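Local coordinates for structural protein ORF273 (Acidianus two-tailed virus, PDB 4ART) that is a virion structural protein of unknown molecular role, with a new fold stable to heat and acid, as suits a virus of hot acidic habitats, at residues Asp33-Arg44 against Tyr251-Lys260. Residues are numbered along the deposited sequence; the frame is centred on the assembly and turned at random.
Sequences DIVENEIEKEIR and YEWKARWFNK
A beta-hairpin, strands 247-253 and 258-261 at one margin of the mixed sheet, packs its aromatic side chains against the amino-terminal helix 23-44: Y251, W253 and F258 meet E36, I39, E40 and I43. Segment 33-44 runs nearly parallel to strand 251-253 (12°), and V35 and I39 also touch strand 139-146. F258 is buried, and the edge of its ring receives I39 CG2 and E40 CB, while I43 CD1 reaches F258 CZ at 3.7 Å; the other branch of this isoleucine, CG2, packs against W253 CZ2. The aliphatic CH2 of E36 suits the flat tyrosine face, E36 CG making a CH-pi contact 3.6 Å from the Y251 ring centroid. At the ring's edge Y251 OH donates to D33 OD1 on its anti lone pair (3.0 Å). E40 stretches out, CG anti to the backbone N (chi1 -167°), long enough for OE2 to accept a nearly straight bond from F258 N, 3.1 Å and 166°, so that E40, a buried residue, ties the helix to the hairpin. Near the turn, R44 bends back and lays its guanidinium flat on W257, an off-centre cation-pi stack with R44 CZ 3.8 Å from the centroid of the six-membered ring.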
loop_
_atom_site.group_PDB
_atom_site.type_symbol
_atom_site.label_atom_id
_atom_site.label_comp_id
_atom_site.label_asym_id
_atom_site.label_seq_id
_atom_site.Cartn_x
_atom_site.Cartn_y
_atom_site.Cartn_z
ATOM N N ASP A 33 9.008 -22.768 -8.129
ATOM C CA ASP A 33 9.038 -23.926 -7.228
ATOM C C ASP A 33 9.837 -23.620 -5.942
ATOM O O ASP A 33 9.440 -24.071 -4.861
ATOM C CB ASP A 33 9.545 -25.175 -7.940
ATOM C CG ASP A 33 8.613 -25.658 -9.045
ATOM O OD1 ASP A 33 7.406 -25.280 -9.027
ATOM O OD2 ASP A 33 9.085 -26.398 -9.941
ATOM N N ILE A 34 10.930 -22.819 -6.051
ATOM C CA ILE A 34 11.725 -22.386 -4.889
ATOM C C ILE A 34 10.813 -21.568 -3.942
ATOM O O ILE A 34 10.778 -21.842 -2.746
ATOM C CB ILE A 34 13.035 -21.629 -5.299
ATOM C CG1 ILE A 34 14.076 -22.608 -5.934
ATOM C CG2 ILE A 34 13.655 -20.863 -4.102
ATOM C CD1 ILE A 34 15.123 -21.913 -6.860
ATOM N N VAL A 35 10.037 -20.611 -4.494
ATOM C CA VAL A 35 9.114 -19.764 -3.706
ATOM C C VAL A 35 8.020 -20.639 -3.097
ATOM O O VAL A 35 7.845 -20.620 -1.894
ATOM C CB VAL A 35 8.552 -18.547 -4.512
ATOM C CG1 VAL A 35 7.398 -17.861 -3.765
ATOM C CG2 VAL A 35 9.652 -17.543 -4.828
ATOM N N GLU A 36 7.347 -21.465 -3.916
ATOM C CA GLU A 36 6.308 -22.387 -3.455
ATOM C C GLU A 36 6.765 -23.283 -2.306
ATOM O O GLU A 36 6.025 -23.427 -1.340
ATOM C CB GLU A 36 5.799 -23.236 -4.613
ATOM C CG GLU A 36 4.775 -24.290 -4.224
ATOM C CD GLU A 36 5.254 -25.724 -4.334
ATOM O OE1 GLU A 36 5.884 -26.078 -5.357
ATOM O OE2 GLU A 36 4.949 -26.512 -3.409
ATOM N N ASN A 37 7.968 -23.888 -2.421
ATOM C CA ASN A 37 8.522 -24.791 -1.421
ATOM C C ASN A 37 8.727 -24.105 -0.102
ATOM O O ASN A 37 8.503 -24.709 0.941
ATOM C CB ASN A 37 9.822 -25.425 -1.887
ATOM C CG ASN A 37 9.624 -26.662 -2.731
ATOM O OD1 ASN A 37 8.807 -27.540 -2.418
ATOM N ND2 ASN A 37 10.402 -26.787 -3.799
ATOM N N GLU A 38 9.141 -22.834 -0.158
ATOM C CA GLU A 38 9.363 -22.022 1.012
ATOM C C GLU A 38 8.028 -21.613 1.671
ATOM O O GLU A 38 7.894 -21.812 2.865
ATOM C CB GLU A 38 10.260 -20.819 0.663
ATOM C CG GLU A 38 10.744 -20.001 1.859
ATOM C CD GLU A 38 11.433 -20.711 3.015
ATOM O OE1 GLU A 38 12.062 -21.775 2.804
ATOM O OE2 GLU A 38 11.363 -20.173 4.142
ATOM N N ILE A 39 7.035 -21.080 0.905
ATOM C CA ILE A 39 5.716 -20.714 1.475
ATOM C C ILE A 39 5.103 -21.957 2.156
ATOM O O ILE A 39 4.624 -21.863 3.280
ATOM C CB ILE A 39 4.712 -20.102 0.439
ATOM C CG1 ILE A 39 5.342 -19.055 -0.533
ATOM C CG2 ILE A 39 3.438 -19.576 1.118
ATOM C CD1 ILE A 39 5.926 -17.784 0.059
ATOM N N GLU A 40 5.145 -23.114 1.467
ATOM C CA GLU A 40 4.643 -24.392 1.963
ATOM C C GLU A 40 5.293 -24.740 3.315
ATOM O O GLU A 40 4.565 -24.957 4.288
ATOM C CB GLU A 40 4.911 -25.485 0.926
ATOM C CG GLU A 40 4.181 -26.784 1.166
ATOM C CD GLU A 40 4.665 -27.831 0.189
ATOM O OE1 GLU A 40 5.755 -28.404 0.429
ATOM O OE2 GLU A 40 3.981 -28.044 -0.839
ATOM N N LYS A 41 6.660 -24.716 3.375
ATOM C CA LYS A 41 7.491 -24.987 4.564
ATOM C C LYS A 41 7.074 -24.087 5.720
ATOM O O LYS A 41 6.932 -24.565 6.840
ATOM C CB LYS A 41 8.982 -24.775 4.237
ATOM C CG LYS A 41 9.944 -25.300 5.291
ATOM C CD LYS A 41 11.357 -24.755 5.104
ATOM C CE LYS A 41 11.619 -23.526 5.953
ATOM N NZ LYS A 41 13.026 -23.060 5.847
ATOM N N GLU A 42 6.848 -22.795 5.426
ATOM C CA GLU A 42 6.406 -21.780 6.388
ATOM C C GLU A 42 4.997 -22.041 6.905
ATOM O O GLU A 42 4.763 -21.878 8.099
ATOM C CB GLU A 42 6.513 -20.370 5.793
ATOM C CG GLU A 42 7.952 -19.927 5.569
ATOM C CD GLU A 42 8.378 -18.603 6.176
ATOM O OE1 GLU A 42 7.510 -17.839 6.660
ATOM O OE2 GLU A 42 9.591 -18.299 6.104
ATOM N N ILE A 43 4.065 -22.472 6.033
ATOM C CA ILE A 43 2.692 -22.779 6.445
ATOM C C ILE A 43 2.635 -23.942 7.454
ATOM O O ILE A 43 2.114 -23.747 8.551
ATOM C CB ILE A 43 1.710 -22.924 5.248
ATOM C CG1 ILE A 43 1.507 -21.558 4.555
ATOM C CG2 ILE A 43 0.365 -23.518 5.689
ATOM C CD1 ILE A 43 0.914 -21.623 3.115
ATOM N N ARG A 44 3.255 -25.097 7.116
ATOM C CA ARG A 44 3.293 -26.305 7.956
ATOM C C ARG A 44 3.858 -26.088 9.382
ATOM O O ARG A 44 3.591 -26.903 10.265
ATOM C CB ARG A 44 3.967 -27.492 7.232
ATOM C CG ARG A 44 3.693 -27.562 5.722
ATOM C CD ARG A 44 3.558 -28.952 5.142
ATOM N NE ARG A 44 4.698 -29.816 5.439
ATOM C CZ ARG A 44 4.602 -31.121 5.666
ATOM N NH1 ARG A 44 3.425 -31.729 5.596
ATOM N NH2 ARG A 44 5.687 -31.835 5.940
ATOM N N TYR A 251 -0.932 -22.370 -7.699
ATOM C CA TYR A 251 -1.044 -23.555 -6.855
ATOM C C TYR A 251 -2.276 -23.479 -5.961
ATOM O O TYR A 251 -2.721 -22.385 -5.597
ATOM C CB TYR A 251 0.175 -23.652 -5.919
ATOM C CG TYR A 251 1.531 -23.522 -6.579
ATOM C CD1 TYR A 251 2.110 -22.267 -6.793
ATOM C CD2 TYR A 251 2.267 -24.653 -6.931
ATOM C CE1 TYR A 251 3.383 -22.146 -7.346
ATOM C CE2 TYR A 251 3.520 -24.542 -7.527
ATOM C CZ TYR A 251 4.090 -23.288 -7.691
ATOM O OH TYR A 251 5.344 -23.201 -8.235
ATOM N N GLU A 252 -2.834 -24.649 -5.619
ATOM C CA GLU A 252 -3.965 -24.747 -4.701
ATOM C C GLU A 252 -3.513 -25.520 -3.477
ATOM O O GLU A 252 -2.758 -26.484 -3.617
ATOM C CB GLU A 252 -5.190 -25.391 -5.357
ATOM C CG GLU A 252 -4.969 -26.807 -5.855
ATOM C CD GLU A 252 -6.211 -27.562 -6.287
ATOM O OE1 GLU A 252 -7.332 -27.018 -6.145
ATOM O OE2 GLU A 252 -6.056 -28.712 -6.760
ATOM N N TRP A 253 -3.925 -25.071 -2.282
ATOM C CA TRP A 253 -3.603 -25.753 -1.033
ATOM C C TRP A 253 -4.582 -26.899 -0.883
ATOM O O TRP A 253 -5.795 -26.670 -0.814
ATOM C CB TRP A 253 -3.705 -24.807 0.157
ATOM C CG TRP A 253 -3.203 -25.404 1.436
ATOM C CD1 TRP A 253 -3.954 -25.928 2.448
ATOM C CD2 TRP A 253 -1.833 -25.559 1.827
ATOM N NE1 TRP A 253 -3.136 -26.371 3.463
ATOM C CE2 TRP A 253 -1.829 -26.164 3.105
ATOM C CE3 TRP A 253 -0.604 -25.248 1.218
ATOM C CZ2 TRP A 253 -0.642 -26.457 3.789
ATOM C CZ3 TRP A 253 0.571 -25.550 1.889
ATOM C CH2 TRP A 253 0.547 -26.150 3.159
ATOM N N LYS A 254 -4.069 -28.128 -0.910
ATOM C CA LYS A 254 -4.911 -29.304 -0.807
ATOM C C LYS A 254 -4.208 -30.380 -0.013
ATOM O O LYS A 254 -3.216 -30.951 -0.486
ATOM C CB LYS A 254 -5.337 -29.813 -2.201
ATOM C CG LYS A 254 -6.572 -30.723 -2.180
ATOM C CD LYS A 254 -7.126 -30.994 -3.583
ATOM C CE LYS A 254 -6.816 -32.386 -4.081
ATOM N NZ LYS A 254 -7.223 -32.566 -5.500
ATOM N N ALA A 255 -4.733 -30.642 1.209
ATOM C CA ALA A 255 -4.256 -31.650 2.162
ATOM C C ALA A 255 -2.786 -31.460 2.580
ATOM O O ALA A 255 -1.929 -32.286 2.241
ATOM C CB ALA A 255 -4.500 -33.060 1.623
ATOM N N ARG A 256 -2.510 -30.363 3.325
ATOM C CA ARG A 256 -1.196 -29.984 3.870
ATOM C C ARG A 256 -0.034 -29.741 2.857
ATOM O O ARG A 256 1.126 -29.651 3.269
ATOM C CB ARG A 256 -0.792 -30.806 5.131
ATOM C CG ARG A 256 -0.159 -32.188 4.876
ATOM C CD ARG A 256 0.126 -32.992 6.140
ATOM N NE ARG A 256 0.097 -34.429 5.862
ATOM C CZ ARG A 256 1.162 -35.176 5.582
ATOM N NH1 ARG A 256 2.376 -34.642 5.581
ATOM N NH2 ARG A 256 1.022 -36.467 5.312
ATOM N N TRP A 257 -0.356 -29.559 1.552
ATOM C CA TRP A 257 0.635 -29.293 0.499
ATOM C C TRP A 257 0.072 -28.389 -0.593
ATOM O O TRP A 257 -1.142 -28.389 -0.831
ATOM C CB TRP A 257 1.069 -30.605 -0.201
ATOM C CG TRP A 257 1.591 -31.692 0.683
ATOM C CD1 TRP A 257 0.961 -32.861 1.004
ATOM C CD2 TRP A 257 2.881 -31.744 1.305
ATOM N NE1 TRP A 257 1.773 -33.632 1.804
ATOM C CE2 TRP A 257 2.956 -32.966 2.013
ATOM C CE3 TRP A 257 3.983 -30.871 1.342
ATOM C CZ2 TRP A 257 4.093 -33.336 2.750
ATOM C CZ3 TRP A 257 5.104 -31.233 2.078
ATOM C CH2 TRP A 257 5.160 -32.461 2.753
ATOM N N PHE A 258 0.964 -27.695 -1.326
ATOM C CA PHE A 258 0.565 -26.941 -2.517
ATOM C C PHE A 258 0.621 -27.900 -3.679
ATOM O O PHE A 258 1.549 -28.707 -3.770
ATOM C CB PHE A 258 1.498 -25.761 -2.808
ATOM C CG PHE A 258 1.190 -24.523 -2.016
ATOM C CD1 PHE A 258 -0.036 -23.880 -2.148
ATOM C CD2 PHE A 258 2.131 -23.985 -1.152
ATOM C CE1 PHE A 258 -0.326 -22.735 -1.399
ATOM C CE2 PHE A 258 1.844 -22.842 -0.410
ATOM C CZ PHE A 258 0.621 -22.218 -0.539
ATOM N N ASN A 259 -0.385 -27.836 -4.551
ATOM C CA ASN A 259 -0.500 -28.647 -5.766
ATOM C C ASN A 259 -0.686 -27.670 -6.941
ATOM O O ASN A 259 -1.488 -26.732 -6.840
ATOM C CB ASN A 259 -1.676 -29.637 -5.656
ATOM C CG ASN A 259 -2.136 -30.216 -6.976
ATOM O OD1 ASN A 259 -1.363 -30.837 -7.726
ATOM N ND2 ASN A 259 -3.410 -30.009 -7.297
ATOM N N LYS A 260 0.060 -27.895 -8.044
ATOM C CA LYS A 260 0.040 -27.071 -9.256
ATOM C C LYS A 260 -1.388 -26.929 -9.766
ATOM O O LYS A 260 -2.183 -27.858 -9.648
ATOM C CB LYS A 260 0.854 -27.742 -10.380
ATOM C CG LYS A 260 2.376 -27.689 -10.263
ATOM C CD LYS A 260 2.996 -28.855 -11.090
ATOM C CE LYS A 260 4.494 -28.797 -11.336
ATOM N NZ LYS A 260 5.281 -28.704 -10.076
HETATM O O HOH W 1 4.855 -25.482 -11.052
#